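Local coordinates for cyanate lyase C-terminal domain-containing protein (Tetranychus urticae, PDB 5UK3) that probably catalyses the reaction of cyanate with bicarbonate to give ammonia and carbon dioxide, as a cyanase that assembles from ten subunits, at residues 97-100 against 101-105. Numbering follows the deposited sequence.
Sequences LIYR and FNELF
Tyr99 and Glu103, one helical turn apart near the start of helix 96-120, illustrate side chains packing along a helix whose faces also meet other subunits. Glu103 OE2 lies at the edge of the Tyr99 ring, near its plane and 3.4 Å from CE2, while the carboxylate plane stands 79° to the ring. Glu103 gets there with CG anti to the backbone N (chi1 168°) and an extended chain beyond.

The apolar pair is Leu97 and Phe101, side by side and pointing the same way, with Leu97 CD2 3.7 Å from Phe101 CE2. Three i to i+4 backbone bonds hold the turns: Asn102 N to Ile98 O, Leu104 N to Arg100 O, and Glu103 N to Tyr99 O at 2.8 Å.

Neighbouring copies in the ten-chain assembly cover much of this part of the cyanate lyase C-terminal domain. Phe101 stacks on Phe105 of a second subunit, and Tyr99 on Tyr99 of a third. The charged ends of Arg100 and Glu103 do not meet within the chain (Arg100 NE to Glu103 OE1 5.7 Å); instead they form reciprocal salt bridges with Glu103 and Arg100 of that third subunit.

The buried carboxylate thus finds its countercharge across a subunit interface through OE1, while OE2 lies against the Tyr99 ring of its own chain.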
loop_
_atom_site.group_PDB
_atom_site.type_symbol
_atom_site.label_atom_id
_atom_site.label_comp_id
_atom_site.label_asym_id
_atom_site.label_seq_id
_atom_site.Cartn_x
_atom_site.Cartn_y
_atom_site.Cartn_z
ATOM N N LEU I 97 -8.463 17.702 -10.516
ATOM C CA LEU I 97 -8.287 19.017 -9.988
ATOM C C LEU I 97 -7.531 18.956 -8.704
ATOM O O LEU I 97 -6.658 19.767 -8.464
ATOM C CB LEU I 97 -9.620 19.695 -9.774
ATOM C CG LEU I 97 -9.589 21.158 -9.385
ATOM C CD1 LEU I 97 -10.820 21.852 -9.959
ATOM C CD2 LEU I 97 -9.523 21.376 -7.866
ATOM N N ILE I 98 -7.860 18.027 -7.860
ATOM C CA ILE I 98 -7.206 17.949 -6.564
ATOM C C ILE I 98 -5.805 17.385 -6.706
ATOM O O ILE I 98 -4.885 17.848 -6.040
ATOM C CB ILE I 98 -8.041 17.095 -5.533
ATOM C CG1 ILE I 98 -9.486 17.626 -5.366
ATOM C CG2 ILE I 98 -7.254 16.975 -4.244
ATOM C CD1 ILE I 98 -9.583 18.897 -4.565
ATOM N N TYR I 99 -5.648 16.358 -7.529
ATOM C CA TYR I 99 -4.319 15.752 -7.745
ATOM C C TYR I 99 -3.295 16.811 -8.111
ATOM O O TYR I 99 -2.191 16.794 -7.610
ATOM C CB TYR I 99 -4.294 14.698 -8.844
ATOM C CG TYR I 99 -2.915 14.146 -9.005
ATOM C CD1 TYR I 99 -2.427 13.204 -8.145
ATOM C CD2 TYR I 99 -2.074 14.622 -9.987
ATOM C CE1 TYR I 99 -1.134 12.713 -8.297
ATOM C CE2 TYR I 99 -0.791 14.154 -10.146
ATOM C CZ TYR I 99 -0.314 13.201 -9.293
ATOM O OH TYR I 99 0.974 12.716 -9.498
ATOM N N ARG I 100 -3.705 17.791 -8.908
ATOM C CA ARG I 100 -2.795 18.844 -9.326
ATOM C C ARG I 100 -2.214 19.579 -8.137
ATOM O O ARG I 100 -1.017 19.804 -8.081
ATOM C CB ARG I 100 -3.536 19.844 -10.198
ATOM C CG ARG I 100 -3.317 19.673 -11.683
ATOM C CD ARG I 100 -3.552 18.248 -12.117
ATOM N NE ARG I 100 -3.747 18.168 -13.553
ATOM C CZ ARG I 100 -4.115 17.068 -14.187
ATOM N NH1 ARG I 100 -4.272 17.075 -15.496
ATOM N NH2 ARG I 100 -4.325 15.959 -13.509
ATOM N N PHE I 101 -3.032 19.934 -7.166
ATOM C CA PHE I 101 -2.475 20.583 -5.982
ATOM C C PHE I 101 -1.472 19.671 -5.303
ATOM O O PHE I 101 -0.478 20.128 -4.829
ATOM C CB PHE I 101 -3.573 21.045 -5.034
ATOM C CG PHE I 101 -4.410 22.145 -5.598
ATOM C CD1 PHE I 101 -3.846 23.365 -5.945
ATOM C CD2 PHE I 101 -5.775 21.979 -5.770
ATOM C CE1 PHE I 101 -4.596 24.394 -6.487
ATOM C CE2 PHE I 101 -6.546 23.009 -6.292
ATOM C CZ PHE I 101 -5.937 24.216 -6.687
ATOM N N ASN I 102 -1.751 18.380 -5.226
ATOM C CA ASN I 102 -0.811 17.441 -4.599
ATOM C C ASN I 102 0.503 17.347 -5.368
ATOM O O ASN I 102 1.582 17.375 -4.782
ATOM C CB ASN I 102 -1.517 16.105 -4.257
ATOM C CG ASN I 102 -2.529 16.278 -3.105
ATOM O OD1 ASN I 102 -2.321 17.071 -2.130
ATOM N ND2 ASN I 102 -3.667 15.581 -3.217
ATOM N N GLU I 103 0.413 17.369 -6.688
ATOM C CA GLU I 103 1.605 17.295 -7.543
ATOM C C GLU I 103 2.436 18.525 -7.365
ATOM O O GLU I 103 3.655 18.483 -7.314
ATOM C CB GLU I 103 1.200 17.172 -8.996
ATOM C CG GLU I 103 2.331 17.379 -9.953
ATOM C CD GLU I 103 2.001 16.843 -11.314
ATOM O OE1 GLU I 103 1.730 17.684 -12.220
ATOM O OE2 GLU I 103 1.998 15.577 -11.464
ATOM N N LEU I 104 1.748 19.639 -7.229
ATOM C CA LEU I 104 2.400 20.894 -7.019
ATOM C C LEU I 104 3.310 20.862 -5.806
ATOM O O LEU I 104 4.413 21.326 -5.883
ATOM C CB LEU I 104 1.373 21.997 -6.928
ATOM C CG LEU I 104 1.865 23.404 -6.876
ATOM C CD1 LEU I 104 2.572 23.672 -8.186
ATOM C CD2 LEU I 104 0.730 24.405 -6.732
ATOM N N PHE I 105 2.896 20.272 -4.700
ATOM C CA PHE I 105 3.776 20.177 -3.510
ATOM C C PHE I 105 4.774 19.035 -3.594
ATOM O O PHE I 105 5.715 18.985 -2.843
ATOM C CB PHE I 105 2.944 20.132 -2.216
ATOM C CG PHE I 105 2.227 21.404 -1.959
ATOM C CD1 PHE I 105 2.889 22.465 -1.394
ATOM C CD2 PHE I 105 0.938 21.587 -2.376
ATOM C CE1 PHE I 105 2.255 23.688 -1.198
ATOM C CE2 PHE I 105 0.298 22.794 -2.210
ATOM C CZ PHE I 105 0.952 23.853 -1.607
#